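Local coordinates for protein cytochrome P450 (Rhodococcus erythropolis, PDB 3WEC) that hydroxylates the ring nitrogen of quinoline aurachin precursors at its heme, probably by reductive activation of oxygen, a step that confers antibiotic activity, at residues A[25-28]-A[29-32]; A[130-133]-A[134-138]; A[145-148]-A[149-152]. One frame throughout, in Å; residues are numbered along the deposited sequence.

In the fold
Followed from the N terminus, the three contacts come in series: none nests within or crosses another, and each is local. Contact 1 lies at the start of helix 27-36, whose two tyrosines bond to Glu297 and His301, Tyr30 also touching helix 328-333. About 35 Å away between centres, contact 2 runs along successive turns of helix 128-141, which packs on helices 155-165 and 364-381. Contact 3 follows where the chain has left that helix and a short loop enters helix 148-153, with its capping aspartate near Leu405. Contacts 2 and 3 meet in packing, Val152 CG1 lying 3.5 Å from Ala138 O, whereas contact 1 touches neither.

Contact 1 of 3, residues A[25-28]-A[29-32]; sequences DPYP and VYAR
Pro26 and Tyr27 meet Tyr30 in the first turn of helix 27-36, the helix that opens the cytochrome P450 fold (helix A). It is a local contact, a helix start carrying two prolines and an aromatic pair. Before the turn, Asp25 OD2 accepts a weak capping bond from Tyr27 N. Pro26 O then receives Tyr30 N at 2.9 Å in the carbonyl plane, with a weaker bond from Val29 N. Ala31 N to Tyr27 O, 2.7 Å, and Arg32 N to Pro28 O carry the helix on.

Both tyrosines set CG opposite the carbonyl carbon (chi1 -53° for Tyr27, -72° for Tyr30), yet their rings are turned 77° apart. The edge of Tyr30 points at the face of Tyr27 in an offset T-shaped pair. Farther out, Tyr27 OH bonds to Glu297 and Tyr30 OH to His301, so each ring is held at its polar end as well as by packing. Arg32 reaches outward to a salt bridge with Glu36. Pro26 lies alongside Tyr30 and puts a CH-pi contact over the ring face, CB standing 4.0 Å from the Tyr30 ring centroid.

Contact 2 of 3, residues A[130-133]-A[134-138]; sequences IVLS and AASSA
Ser136 folds back onto the carbonyl of Leu132, one turn earlier in helix 128-141, which by its place in the chain corresponds to helix D of the P450 fold. Ser136 CB rests 3.5 Å from Leu132 O. Beyond it, a chi1 of only 34°, well short of full stagger, swings OG back along the helix. There Ser136 OG donates to Leu132 O at 2.6 Å, the donor tilted 35° from the carbonyl plane. Ser136 OG also lies 4.0 Å from Leu132 CD1.

Leu132 O is therefore gripped twice by a single residue, since Ser136 N also donates to it at 2.8 Å and almost straight. Ser137 repeats the theme on Ser133 O in a gentler form. With chi1 at -70°, Ser137 OG lies beside the backbone N and donates to Ser133 O over 3.1 Å, while Ser137 N reaches that oxygen from the other face of the carbonyl.

The alanines face neighbouring helices: Ala134 and Ala135 touch Phe156 of helix 155-165, and Ala135 together with Val131 meets His373 of helix 364-381, where Leu132 and Ser136 touch Glu377. The chemistry implies that serines in mid-helix can spend their hydroxyls on carbonyls already in use, satisfying their own polar groups locally and adding a second bond to the turn at little cost in bulk.

Contact 3 of 3, residues A[145-148]-A[149-152]; sequences CTDA and VSEV
Asp147 and Glu151 exchange bonds at the start of helix 148-153, where the chain emerges from the loop after helix 128-141. Asp147 is the N-cap. Its CG stands opposite its own backbone N (chi1 170°), which spreads the carboxylate over the first turn: OD1 takes a weak bond from Val149 N, and Asp147 OD2 accepts both Ser150 N, at 2.8 Å, and Ser150 OG, at 2.7 Å. The two donors of Ser150 arrive from the same face of the carboxylate.

Glu151 extends beside the loop, and its OE2 accepts a nearly straight bond from Asp147 N, although the modelled length is doubtfully short. Thr146 N shares Glu151 OE2 at 3.0 Å. Thr146 N comes on the syn side and Asp147 N on the anti side, yet both stand about 30° out of the carboxylate plane, over the same face. Glu151 OE2 thus accepts from the N-cap N-H, as the returning side chain does in a capping box, but from one position beyond N3. Glu151 N also bonds to Asp147 O.

The packing is looser away from this knot. Cys145 SG only brushes Val152 CG2 at 4.1 Å, and the Val152 N to Ala148 O bond is weak, where the helix takes a wider pi-type turn at 149-152. Asp147 OD2 and Glu151 OE2, 5.2 Å apart, would probably repel mildly, but each is met by backbone N-H groups, and the helix start would probably favour both in the charged form.

Contact 1 of 3, residues A[25-28]-A[29-32]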
ATOM      1  N   ASP A  25      -5.217 -15.959  -8.649  1.00 58.10           N
ATOM      2  CA  ASP A  25      -3.905 -16.569  -8.472  1.00 55.43           C
ATOM      3  C   ASP A  25      -3.009 -16.112  -9.601  1.00 54.21           C
ATOM      4  O   ASP A  25      -3.194 -16.514 -10.745  1.00 55.90           O
ATOM      5  CB  ASP A  25      -3.944 -18.103  -8.385  1.00 57.25           C
ATOM      6  CG  ASP A  25      -2.594 -18.695  -7.962  1.00 56.06           C
ATOM      7  OD1 ASP A  25      -2.425 -19.927  -8.057  1.00 57.76           O
ATOM      8  OD2 ASP A  25      -1.693 -17.917  -7.542  1.00 54.11           O
ATOM      9  N   PRO A  26      -2.051 -15.223  -9.284  1.00 51.27           N
ATOM     10  CA  PRO A  26      -1.190 -14.698 -10.323  1.00 50.81           C
ATOM     11  C   PRO A  26       0.197 -15.336 -10.330  1.00 50.25           C
ATOM     12  O   PRO A  26       0.930 -15.188 -11.307  1.00 50.75           O
ATOM     13  CB  PRO A  26      -1.096 -13.192  -9.976  1.00 48.83           C
ATOM     14  CG  PRO A  26      -1.770 -13.007  -8.671  1.00 47.57           C
ATOM     15  CD  PRO A  26      -2.060 -14.355  -8.097  1.00 48.84           C
ATOM     16  N   TYR A  27       0.542 -16.044  -9.260  1.00 50.14           N
ATOM     17  CA  TYR A  27       1.896 -16.599  -9.076  1.00 50.69           C
ATOM     18  C   TYR A  27       2.366 -17.611 -10.124  1.00 53.36           C
ATOM     19  O   TYR A  27       3.485 -17.495 -10.613  1.00 54.60           O
ATOM     20  CB  TYR A  27       2.079 -17.119  -7.650  1.00 49.97           C
ATOM     21  CG  TYR A  27       1.707 -16.038  -6.675  1.00 48.24           C
ATOM     22  CD1 TYR A  27       2.586 -14.980  -6.413  1.00 45.49           C
ATOM     23  CD2 TYR A  27       0.449 -16.036  -6.064  1.00 48.26           C
ATOM     24  CE1 TYR A  27       2.236 -13.966  -5.547  1.00 44.54           C
ATOM     25  CE2 TYR A  27       0.079 -15.014  -5.204  1.00 47.22           C
ATOM     26  CZ  TYR A  27       0.975 -13.985  -4.943  1.00 45.48           C
ATOM     27  OH  TYR A  27       0.596 -12.980  -4.071  1.00 44.05           O
ATOM     28  N   PRO A  28       1.525 -18.598 -10.482  1.00 55.73           N
ATOM     29  CA  PRO A  28       2.048 -19.481 -11.537  1.00 58.39           C
ATOM     30  C   PRO A  28       2.356 -18.712 -12.826  1.00 59.26           C
ATOM     31  O   PRO A  28       3.201 -19.163 -13.610  1.00 62.43           O
ATOM     32  CB  PRO A  28       0.911 -20.494 -11.773  1.00 60.66           C
ATOM     33  CG  PRO A  28       0.152 -20.511 -10.483  1.00 59.51           C
ATOM     34  CD  PRO A  28       0.267 -19.104  -9.899  1.00 56.57           C
ATOM     35  N   VAL A  29       1.679 -17.579 -13.042  1.00 57.15           N
ATOM     36  CA  VAL A  29       1.875 -16.777 -14.254  1.00 57.79           C
ATOM     37  C   VAL A  29       3.105 -15.896 -14.093  1.00 55.85           C
ATOM     38  O   VAL A  29       3.836 -15.655 -15.055  1.00 56.67           O
ATOM     39  CB  VAL A  29       0.629 -15.930 -14.596  1.00 58.61           C
ATOM     40  CG1 VAL A  29       0.910 -14.992 -15.767  1.00 59.64           C
ATOM     41  CG2 VAL A  29      -0.577 -16.829 -14.881  1.00 61.47           C
ATOM     42  N   TYR A  30       3.311 -15.421 -12.861  1.00 52.80           N
ATOM     43  CA  TYR A  30       4.536 -14.737 -12.455  1.00 50.94           C
ATOM     44  C   TYR A  30       5.722 -15.674 -12.613  1.00 52.62           C
ATOM     45  O   TYR A  30       6.825 -15.233 -12.932  1.00 53.76           O
ATOM     46  CB  TYR A  30       4.458 -14.309 -10.982  1.00 48.04           C
ATOM     47  CG  TYR A  30       3.522 -13.143 -10.638  1.00 46.32           C
ATOM     48  CD1 TYR A  30       3.015 -13.000  -9.349  1.00 44.33           C
ATOM     49  CD2 TYR A  30       3.182 -12.180 -11.572  1.00 46.61           C
ATOM     50  CE1 TYR A  30       2.187 -11.949  -9.008  1.00 43.31           C
ATOM     51  CE2 TYR A  30       2.353 -11.111 -11.232  1.00 45.95           C
ATOM     52  CZ  TYR A  30       1.848 -10.996  -9.950  1.00 44.03           C
ATOM     53  OH  TYR A  30       1.000  -9.932  -9.627  1.00 42.32           O
ATOM     54  N   ALA A  31       5.495 -16.960 -12.354  1.00 53.36           N
ATOM     55  CA  ALA A  31       6.521 -17.965 -12.551  1.00 56.09           C
ATOM     56  C   ALA A  31       6.911 -18.053 -14.048  1.00 58.89           C
ATOM     57  O   ALA A  31       8.095 -17.905 -14.378  1.00 59.81           O
ATOM     58  CB  ALA A  31       6.082 -19.316 -11.992  1.00 57.00           C
ATOM     59  N   ARG A  32       5.912 -18.248 -14.923  1.00 60.66           N
ATOM     60  CA  ARG A  32       6.097 -18.246 -16.386  1.00 64.68           C
ATOM     61  C   ARG A  32       6.943 -17.047 -16.803  1.00 64.45           C
ATOM     62  O   ARG A  32       7.950 -17.216 -17.463  1.00 67.64           O
ATOM     63  CB  ARG A  32       4.754 -18.221 -17.150  1.00 66.04           C
ATOM     64  CG  ARG A  32       3.996 -19.540 -17.265  1.00 68.21           C
ATOM     65  CD  ARG A  32       3.053 -19.498 -18.458  1.00 71.36           C
ATOM     66  NE  ARG A  32       3.763 -19.885 -19.677  1.00 76.29           N
ATOM     67  CZ  ARG A  32       3.412 -19.565 -20.922  1.00 79.76           C
ATOM     68  NH1 ARG A  32       2.348 -18.806 -21.151  1.00 80.44           N
ATOM     69  NH2 ARG A  32       4.141 -19.988 -21.948  1.00 83.48           N
TER

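Contact 2 of 3, residues A[130-133]-A[134-138]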
ATOM      1  N   ILE A 130      -1.799   2.860  21.741  1.00 61.12           N
ATOM      2  CA  ILE A 130      -3.012   2.997  20.970  1.00 58.49           C
ATOM      3  C   ILE A 130      -3.016   2.083  19.714  1.00 54.49           C
ATOM      4  O   ILE A 130      -4.090   1.733  19.199  1.00 52.23           O
ATOM      5  CB  ILE A 130      -3.327   4.482  20.669  1.00 58.74           C
ATOM      6  CG1 ILE A 130      -2.932   4.836  19.255  1.00 54.31           C
ATOM      7  CG2 ILE A 130      -2.731   5.417  21.736  1.00 62.11           C
ATOM      8  CD1 ILE A 130      -4.055   4.559  18.281  1.00 52.84           C
ATOM      9  N   VAL A 131      -1.833   1.675  19.246  1.00 51.99           N
ATOM     10  CA  VAL A 131      -1.755   0.695  18.154  1.00 48.84           C
ATOM     11  C   VAL A 131      -2.218  -0.663  18.660  1.00 50.41           C
ATOM     12  O   VAL A 131      -3.034  -1.334  18.013  1.00 49.04           O
ATOM     13  CB  VAL A 131      -0.338   0.553  17.567  1.00 47.41           C
ATOM     14  CG1 VAL A 131      -0.312  -0.564  16.526  1.00 44.18           C
ATOM     15  CG2 VAL A 131       0.126   1.875  16.950  1.00 45.27           C
ATOM     16  N   LEU A 132      -1.688  -1.051  19.818  1.00 53.95           N
ATOM     17  CA  LEU A 132      -2.067  -2.274  20.504  1.00 56.47           C
ATOM     18  C   LEU A 132      -3.569  -2.330  20.785  1.00 57.23           C
ATOM     19  O   LEU A 132      -4.198  -3.365  20.581  1.00 58.07           O
ATOM     20  CB  LEU A 132      -1.283  -2.401  21.820  1.00 60.97           C
ATOM     21  CG  LEU A 132      -1.825  -3.310  22.932  1.00 64.84           C
ATOM     22  CD1 LEU A 132      -1.819  -4.767  22.512  1.00 64.63           C
ATOM     23  CD2 LEU A 132      -1.057  -3.126  24.230  1.00 69.28           C
ATOM     24  N   SER A 133      -4.122  -1.220  21.264  1.00 57.45           N
ATOM     25  CA  SER A 133      -5.536  -1.121  21.603  1.00 58.52           C
ATOM     26  C   SER A 133      -6.386  -1.399  20.371  1.00 55.23           C
ATOM     27  O   SER A 133      -7.305  -2.240  20.396  1.00 55.63           O
ATOM     28  CB  SER A 133      -5.823   0.275  22.145  1.00 59.97           C
ATOM     29  OG  SER A 133      -7.047   0.313  22.824  1.00 62.92           O
ATOM     30  N   ALA A 134      -6.061  -0.698  19.282  1.00 51.22           N
ATOM     31  CA  ALA A 134      -6.696  -0.929  18.000  1.00 47.65           C
ATOM     32  C   ALA A 134      -6.490  -2.380  17.522  1.00 46.98           C
ATOM     33  O   ALA A 134      -7.452  -3.012  17.044  1.00 46.98           O
ATOM     34  CB  ALA A 134      -6.182   0.056  16.969  1.00 43.82           C
ATOM     35  N   ALA A 135      -5.273  -2.922  17.650  1.00 46.84           N
ATOM     36  CA  ALA A 135      -5.031  -4.312  17.158  1.00 46.65           C
ATOM     37  C   ALA A 135      -5.878  -5.301  17.958  1.00 49.79           C
ATOM     38  O   ALA A 135      -6.600  -6.127  17.371  1.00 48.40           O
ATOM     39  CB  ALA A 135      -3.559  -4.708  17.213  1.00 46.22           C
ATOM     40  N   SER A 136      -5.820  -5.190  19.293  1.00 53.50           N
ATOM     41  CA  SER A 136      -6.524  -6.143  20.135  1.00 57.83           C
ATOM     42  C   SER A 136      -8.027  -6.045  19.983  1.00 58.37           C
ATOM     43  O   SER A 136      -8.683  -7.064  19.965  1.00 59.99           O
ATOM     44  CB  SER A 136      -6.096  -6.099  21.609  1.00 63.01           C
ATOM     45  OG  SER A 136      -5.774  -4.792  22.005  1.00 64.54           O
ATOM     46  N   SER A 137      -8.577  -4.842  19.855  1.00 57.85           N
ATOM     47  CA  SER A 137     -10.018  -4.723  19.593  1.00 58.55           C
ATOM     48  C   SER A 137     -10.416  -5.473  18.321  1.00 55.71           C
ATOM     49  O   SER A 137     -11.445  -6.169  18.306  1.00 57.40           O
ATOM     50  CB  SER A 137     -10.447  -3.266  19.471  1.00 57.82           C
ATOM     51  OG  SER A 137     -10.386  -2.641  20.722  1.00 61.63           O
ATOM     52  N   ALA A 138      -9.602  -5.318  17.269  1.00 51.67           N
ATOM     53  CA  ALA A 138      -9.868  -5.914  15.949  1.00 48.31           C
ATOM     54  C   ALA A 138      -9.769  -7.427  16.043  1.00 49.72           C
ATOM     55  O   ALA A 138     -10.672  -8.150  15.597  1.00 49.00           O
ATOM     56  CB  ALA A 138      -8.903  -5.387  14.901  1.00 44.21           C
TER

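Contact 3 of 3, residues A[145-148]-A[149-152]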
ATOM      1  N   CYS A 145     -17.827 -11.531  13.704  1.00 64.64           N
ATOM      2  CA  CYS A 145     -18.034 -10.748  12.528  1.00 62.46           C
ATOM      3  C   CYS A 145     -18.570 -11.663  11.448  1.00 62.32           C
ATOM      4  O   CYS A 145     -18.434 -12.880  11.536  1.00 62.56           O
ATOM      5  CB  CYS A 145     -16.733 -10.057  12.108  1.00 58.78           C
ATOM      6  SG  CYS A 145     -15.452 -11.149  11.431  1.00 57.23           S
ATOM      7  N   THR A 146     -19.205 -11.060  10.448  1.00 61.90           N
ATOM      8  CA  THR A 146     -19.612 -11.750   9.234  1.00 61.23           C
ATOM      9  C   THR A 146     -18.540 -11.578   8.149  1.00 56.78           C
ATOM     10  O   THR A 146     -18.173 -12.530   7.463  1.00 56.91           O
ATOM     11  CB  THR A 146     -20.960 -11.212   8.713  1.00 64.12           C
ATOM     12  OG1 THR A 146     -21.998 -11.486   9.665  1.00 68.07           O
ATOM     13  CG2 THR A 146     -21.324 -11.855   7.376  1.00 64.40           C
ATOM     14  N   ASP A 147     -18.043 -10.353   8.003  1.00 53.51           N
ATOM     15  CA  ASP A 147     -17.022 -10.037   7.019  1.00 49.22           C
ATOM     16  C   ASP A 147     -15.825  -9.423   7.715  1.00 46.73           C
ATOM     17  O   ASP A 147     -15.926  -8.344   8.301  1.00 45.97           O
ATOM     18  CB  ASP A 147     -17.574  -9.097   5.943  1.00 48.02           C
ATOM     19  CG  ASP A 147     -16.482  -8.536   5.032  1.00 44.63           C
ATOM     20  OD1 ASP A 147     -15.584  -9.283   4.612  1.00 43.06           O
ATOM     21  OD2 ASP A 147     -16.522  -7.329   4.729  1.00 43.12           O
ATOM     22  N   ALA A 148     -14.700 -10.138   7.668  1.00 45.51           N
ATOM     23  CA  ALA A 148     -13.469  -9.696   8.298  1.00 43.23           C
ATOM     24  C   ALA A 148     -12.877  -8.552   7.534  1.00 40.15           C
ATOM     25  O   ALA A 148     -12.060  -7.813   8.100  1.00 39.97           O
ATOM     26  CB  ALA A 148     -12.461 -10.835   8.407  1.00 42.90           C
ATOM     27  N   VAL A 149     -13.239  -8.382   6.252  1.00 38.77           N
ATOM     28  CA  VAL A 149     -12.720  -7.200   5.547  1.00 35.98           C
ATOM     29  C   VAL A 149     -13.304  -5.889   6.076  1.00 36.74           C
ATOM     30  O   VAL A 149     -12.540  -5.005   6.518  1.00 35.96           O
ATOM     31  CB  VAL A 149     -12.721  -7.266   3.998  1.00 35.16           C
ATOM     32  CG1 VAL A 149     -12.099  -5.996   3.434  1.00 31.96           C
ATOM     33  CG2 VAL A 149     -11.939  -8.479   3.486  1.00 34.27           C
ATOM     34  N   SER A 150     -14.624  -5.765   6.078  1.00 38.39           N
ATOM     35  CA  SER A 150     -15.250  -4.498   6.452  1.00 39.71           C
ATOM     36  C   SER A 150     -15.419  -4.279   7.956  1.00 41.77           C
ATOM     37  O   SER A 150     -15.634  -3.145   8.391  1.00 42.11           O
ATOM     38  CB  SER A 150     -16.591  -4.298   5.744  1.00 41.18           C
ATOM     39  OG  SER A 150     -17.559  -5.262   6.181  1.00 44.75           O
ATOM     40  N   GLU A 151     -15.336  -5.345   8.747  1.00 42.66           N
ATOM     41  CA  GLU A 151     -15.548  -5.221  10.188  1.00 45.11           C
ATOM     42  C   GLU A 151     -14.251  -5.241  10.983  1.00 43.91           C
ATOM     43  O   GLU A 151     -14.210  -4.811  12.152  1.00 46.14           O
ATOM     44  CB  GLU A 151     -16.539  -6.293  10.698  1.00 49.24           C
ATOM     45  CG  GLU A 151     -17.853  -6.299   9.935  1.00 51.19           C
ATOM     46  CD  GLU A 151     -18.693  -7.528  10.202  1.00 55.22           C
ATOM     47  OE1 GLU A 151     -19.195  -7.687  11.336  1.00 59.20           O
ATOM     48  OE2 GLU A 151     -18.876  -8.343   9.274  1.00 54.70           O
ATOM     49  N   VAL A 152     -13.171  -5.682  10.353  1.00 40.62           N
ATOM     50  CA  VAL A 152     -11.947  -5.879  11.099  1.00 39.89           C
ATOM     51  C   VAL A 152     -10.715  -5.339  10.422  1.00 37.27           C
ATOM     52  O   VAL A 152      -9.917  -4.626  11.034  1.00 36.85           O
ATOM     53  CB  VAL A 152     -11.692  -7.369  11.337  1.00 41.38           C
ATOM     54  CG1 VAL A 152     -10.447  -7.547  12.187  1.00 41.36           C
ATOM     55  CG2 VAL A 152     -12.914  -8.031  11.958  1.00 44.52           C
TER